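Local coordinates for proximal thread matrix protein 1 (Mytilus galloprovincialis, PDB 4CN9), which probably binds collagen in the mussel byssus through von Willebrand factor type A domains and carries bound zinc, at residues E49-A54 against S87-G92; L240-C245 against P443-K448. All blocks are in the same frame, centred on the assembly; numbering follows the deposited sequence.

How the contacts relate
Contact 1 (49-54 with 87-92) closes before contact 2 (240-245 with 443-448) opens along the chain, and their centres lie 10 Å apart on one side of the molecule's centre. They touch directly through the Cys50-Cys242 disulfide and through one zinc ion, which takes Glu49 and Asp51 from the first and His446 from the second. The small antiparallel sheet ordered 48-49, 439-447, 243-247 links them, with the C-terminal strand in its middle. Start and end of the modelled chain are thus pinned, beside the first von Willebrand factor type A domain, to the connection that leads from helix 234-241 into the second.

Contact 1. Residues E49-A54 against S87-G92; sequences ECDVQA and SFTTVG. With ZN (zinc ion), chain D.
Thr89 reaches up to the two zinc-binding carboxylates of 49-54, its hydroxyl to Asp51 and its methyl to Glu49. Thr89 OG1 donates to Asp51 OD1 over 3.0 Å, meeting that oxygen from above the carboxylate plane, 38° out of it. OD1 therefore serves both the hydroxyl and the zinc, which Asp51 holds through both carboxylate oxygens while Glu49 adds OE2 at 2.0 Å. With chi1 at 65°, the Thr89 hydroxyl stands between its backbone N and carbonyl carbon, and CG2 is left to pack at 3.5 Å from Glu49 CD. The carboxylate of Asp51 is thus fixed by metal and hydroxyl together, a second-shell role for Thr89.

The tight part lies at Cys50, bridged to Phe88. Cys50 N donates to Ser87 O at 2.9 Å, and Thr89 N returns a bond to Cys50 O at 3.2 Å. Beside this bridge, Cys50 CB rests 3.7 Å from Phe88 CE1, and its sulfur makes an oblique sulfur-aromatic contact with the ring. Further along, the backbones part around a water that donates to Cys50 O (2.6 Å) and Val52 O and accepts from Thr90 N, so joining segments that no longer bond directly. The zinc side is the more open one: two waters complete the coordination there, with His446 as the remaining protein ligand.

Phe88 also starts a type I turn ending at Val91. In the fold, 49-54 leads from strand 48-49 into strand 54-61, whereas the loop segment 87-92 follows helix 73-85; Cys50 and Phe88 both pack on Ile238 of helix 234-241, while Val52 leans on Gln166 of strand 166-173.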
# COMPACT_ATOMS: atom_id res chain seq x y z
N GLU A 49 -17.60 -11.99 4.01
CA GLU A 49 -17.34 -11.72 5.41
C GLU A 49 -15.85 -11.80 5.68
O GLU A 49 -15.07 -12.36 4.89
CB GLU A 49 -18.06 -12.74 6.30
CG GLU A 49 -17.50 -14.15 6.20
CD GLU A 49 -18.37 -15.18 6.91
OE1 GLU A 49 -19.61 -15.00 6.94
OE2 GLU A 49 -17.81 -16.17 7.44
N CYS A 50 -15.47 -11.23 6.81
CA CYS A 50 -14.12 -11.26 7.30
C CYS A 50 -14.21 -11.70 8.74
O CYS A 50 -14.99 -11.14 9.51
CB CYS A 50 -13.51 -9.86 7.21
SG CYS A 50 -11.82 -9.78 7.78
N ASP A 51 -13.43 -12.71 9.10
CA ASP A 51 -13.49 -13.28 10.45
C ASP A 51 -12.38 -12.69 11.35
O ASP A 51 -12.26 -13.05 12.52
CB ASP A 51 -13.35 -14.82 10.40
CG ASP A 51 -14.43 -15.49 9.55
OD1 ASP A 51 -15.51 -14.91 9.29
OD2 ASP A 51 -14.21 -16.64 9.12
N VAL A 52 -11.59 -11.78 10.78
CA VAL A 52 -10.44 -11.21 11.48
C VAL A 52 -10.88 -10.33 12.64
O VAL A 52 -11.86 -9.60 12.52
CB VAL A 52 -9.57 -10.39 10.50
CG1 VAL A 52 -8.39 -9.74 11.23
CG2 VAL A 52 -9.06 -11.29 9.38
N GLN A 53 -10.16 -10.39 13.76
CA GLN A 53 -10.45 -9.53 14.90
C GLN A 53 -9.83 -8.16 14.70
O GLN A 53 -8.62 -8.03 14.52
CB GLN A 53 -9.93 -10.15 16.20
CG GLN A 53 -10.73 -11.36 16.64
CD GLN A 53 -10.15 -12.04 17.86
OE1 GLN A 53 -9.43 -11.42 18.66
NE2 GLN A 53 -10.46 -13.32 18.03
N ALA A 54 -10.66 -7.13 14.73
CA ALA A 54 -10.24 -5.81 14.28
C ALA A 54 -10.94 -4.70 15.06
O ALA A 54 -12.06 -4.88 15.56
CB ALA A 54 -10.53 -5.65 12.79
N SER A 87 -20.50 -7.26 7.70
CA SER A 87 -19.51 -8.08 7.01
C SER A 87 -18.43 -8.65 7.94
O SER A 87 -17.64 -9.54 7.56
CB SER A 87 -18.84 -7.26 5.91
OG SER A 87 -19.83 -6.72 5.03
N PHE A 88 -18.38 -8.14 9.18
CA PHE A 88 -17.37 -8.58 10.13
C PHE A 88 -17.99 -9.47 11.18
O PHE A 88 -18.70 -9.00 12.07
CB PHE A 88 -16.66 -7.38 10.77
CG PHE A 88 -15.76 -6.66 9.81
CD1 PHE A 88 -14.46 -7.08 9.61
CD2 PHE A 88 -16.23 -5.59 9.08
CE1 PHE A 88 -13.64 -6.44 8.73
CE2 PHE A 88 -15.41 -4.94 8.19
CZ PHE A 88 -14.11 -5.38 8.00
N THR A 89 -17.73 -10.76 11.06
CA THR A 89 -18.43 -11.77 11.85
C THR A 89 -18.19 -11.64 13.35
O THR A 89 -19.09 -11.94 14.13
CB THR A 89 -18.05 -13.20 11.38
OG1 THR A 89 -16.66 -13.44 11.64
CG2 THR A 89 -18.32 -13.36 9.90
N THR A 90 -17.02 -11.15 13.76
CA THR A 90 -16.69 -11.06 15.19
C THR A 90 -17.14 -9.75 15.87
O THR A 90 -16.92 -9.55 17.07
CB THR A 90 -15.17 -11.26 15.45
OG1 THR A 90 -14.42 -10.20 14.86
CG2 THR A 90 -14.69 -12.59 14.86
N VAL A 91 -17.78 -8.87 15.12
CA VAL A 91 -18.41 -7.68 15.71
C VAL A 91 -19.62 -8.14 16.51
O VAL A 91 -20.49 -8.83 15.98
CB VAL A 91 -18.86 -6.66 14.63
CG1 VAL A 91 -19.56 -5.46 15.26
CG2 VAL A 91 -17.68 -6.20 13.82
N GLY A 92 -19.67 -7.79 17.79
CA GLY A 92 -20.75 -8.23 18.67
C GLY A 92 -20.41 -9.51 19.40
O GLY A 92 -21.21 -10.05 20.17
ZN ZN D . -16.01 -16.61 8.07
O HOH W 1 -14.55 -10.13 11.86
O HOH W 2 -16.10 -18.67 8.42
O HOH W 3 -17.00 -17.36 9.73

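Contact 2. Residues L240-C245 against P443-K448; sequences LACEVC and PRAHKK. With ZN (zinc ion), chain D.
A small antiparallel beta-sheet, built where the chain passes from one von Willebrand factor type A domain towards the next, brings Glu243 of strand 243-247 against Pro443 of strand 439-447. They form a non-hydrogen-bonded pair with CA atoms 4.4 Å apart, and their side chains lie side by side, pointing the same way. Glu243 CG is anti to the backbone N (chi1 -172°), and a bend at chi2 (77°) folds the carboxylate back onto the proline, where OE1 comes within 3.1 Å of Pro443 CA and 3.2 Å of Pro443 CB. OE1 thus rests on the carbons of the proline; its N, which carries no hydrogen, can offer the carboxylate no hydrogen bond. Replacing Glu243 by an alanine would probably uncover this flank of the Pro443 ring and lose the packing along it.

Cys242, the first residue to leave helical geometry after helix 234-241, makes the next step. Its carbonyl O accepts a weak bond from Arg444 N at 3.1 Å, bent to 132° at the hydrogen. Its CB meets Ala445 CB at 3.7 Å, and SG lies against the Arg444-Ala445 peptide, 3.6 Å from Ala445 N. The sulfur is disulfide-bonded to Cys50, so the peptide packs against a fixed group. Arg444 touches Val244 only with its aliphatic part: CD lies 4.1 Å from Val244 CG2, before the chain bends at chi3 and leads the guanidinium away. A second disulfide, Cys245 to Cys441, ties the same two strands farther on.

Beyond the paired residues, the strand delivers His446 to the zinc. Its ring is steadied by a weak bond from ND1 to Arg444 O, while at the other nitrogen NE2 binds the metal at 2.0 Å.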
# COMPACT_ATOMS: atom_id res chain seq x y z
N LEU A 240 -9.97 -6.01 0.97
CA LEU A 240 -8.81 -5.23 1.42
C LEU A 240 -8.73 -5.16 2.94
O LEU A 240 -7.63 -5.20 3.51
CB LEU A 240 -8.85 -3.82 0.84
CG LEU A 240 -8.74 -3.69 -0.68
CD1 LEU A 240 -9.27 -2.34 -1.15
CD2 LEU A 240 -7.29 -3.85 -1.11
N ALA A 241 -9.88 -5.04 3.61
CA ALA A 241 -9.90 -4.97 5.07
C ALA A 241 -9.43 -6.28 5.66
O ALA A 241 -8.85 -6.31 6.75
CB ALA A 241 -11.29 -4.65 5.58
N CYS A 242 -9.68 -7.37 4.94
CA CYS A 242 -9.35 -8.69 5.44
C CYS A 242 -7.98 -9.16 4.94
O CYS A 242 -7.61 -10.31 5.14
CB CYS A 242 -10.42 -9.70 5.01
SG CYS A 242 -10.88 -10.87 6.30
N GLU A 243 -7.26 -8.27 4.26
CA GLU A 243 -5.90 -8.56 3.83
C GLU A 243 -4.97 -8.40 5.02
O GLU A 243 -4.86 -7.32 5.58
CB GLU A 243 -5.50 -7.61 2.70
CG GLU A 243 -4.17 -7.93 2.03
CD GLU A 243 -4.27 -9.10 1.04
OE1 GLU A 243 -5.38 -9.60 0.80
OE2 GLU A 243 -3.22 -9.50 0.51
N VAL A 244 -4.32 -9.47 5.44
CA VAL A 244 -3.40 -9.36 6.57
C VAL A 244 -1.97 -9.35 6.07
O VAL A 244 -1.51 -10.30 5.43
CB VAL A 244 -3.60 -10.47 7.60
CG1 VAL A 244 -2.61 -10.31 8.75
CG2 VAL A 244 -5.04 -10.44 8.13
N CYS A 245 -1.27 -8.26 6.35
CA CYS A 245 0.10 -8.08 5.87
C CYS A 245 1.02 -8.04 7.08
O CYS A 245 0.82 -7.23 7.97
CB CYS A 245 0.20 -6.77 5.08
SG CYS A 245 -0.51 -6.80 3.39
N PRO A 443 -4.72 -12.77 1.84
CA PRO A 443 -6.16 -12.46 1.81
C PRO A 443 -6.97 -13.44 2.65
O PRO A 443 -6.79 -14.64 2.50
CB PRO A 443 -6.51 -12.60 0.32
CG PRO A 443 -5.54 -13.58 -0.20
CD PRO A 443 -4.26 -13.37 0.58
N ARG A 444 -7.86 -12.94 3.51
CA ARG A 444 -8.59 -13.80 4.43
C ARG A 444 -10.11 -13.70 4.30
O ARG A 444 -10.85 -14.38 5.02
CB ARG A 444 -8.17 -13.50 5.87
CG ARG A 444 -6.77 -13.99 6.22
CD ARG A 444 -6.56 -14.18 7.73
NE ARG A 444 -7.69 -14.82 8.41
CZ ARG A 444 -7.63 -15.38 9.62
NH1 ARG A 444 -6.50 -15.40 10.31
NH2 ARG A 444 -8.73 -15.92 10.14
N ALA A 445 -10.59 -12.87 3.38
CA ALA A 445 -12.04 -12.77 3.16
C ALA A 445 -12.55 -14.00 2.39
O ALA A 445 -11.79 -14.65 1.66
CB ALA A 445 -12.38 -11.51 2.42
N HIS A 446 -13.83 -14.32 2.58
CA HIS A 446 -14.46 -15.45 1.93
C HIS A 446 -15.97 -15.22 1.84
O HIS A 446 -16.51 -14.35 2.52
CB HIS A 446 -14.17 -16.74 2.70
CG HIS A 446 -14.50 -16.66 4.15
ND1 HIS A 446 -13.58 -16.26 5.10
CD2 HIS A 446 -15.65 -16.91 4.83
CE1 HIS A 446 -14.15 -16.27 6.30
NE2 HIS A 446 -15.40 -16.66 6.16
N LYS A 447 -16.65 -16.01 1.01
CA LYS A 447 -18.09 -15.85 0.84
C LYS A 447 -18.86 -16.12 2.13
O LYS A 447 -18.51 -17.02 2.90
CB LYS A 447 -18.59 -16.76 -0.27
CG LYS A 447 -18.10 -16.35 -1.65
CD LYS A 447 -18.62 -17.27 -2.74
CE LYS A 447 -18.14 -16.81 -4.11
NZ LYS A 447 -18.66 -17.67 -5.20
N LYS A 448 -19.89 -15.32 2.38
CA LYS A 448 -20.78 -15.54 3.53
C LYS A 448 -21.42 -16.92 3.46
O LYS A 448 -21.76 -17.39 2.37
CB LYS A 448 -21.87 -14.48 3.57
CG LYS A 448 -21.46 -13.24 4.34
CD LYS A 448 -22.61 -12.30 4.59
CE LYS A 448 -22.11 -11.08 5.33
NZ LYS A 448 -23.16 -10.07 5.54
ZN ZN D . -16.01 -16.61 8.07
O HOH W 2 -16.10 -18.67 8.42
O HOH W 3 -17.00 -17.36 9.73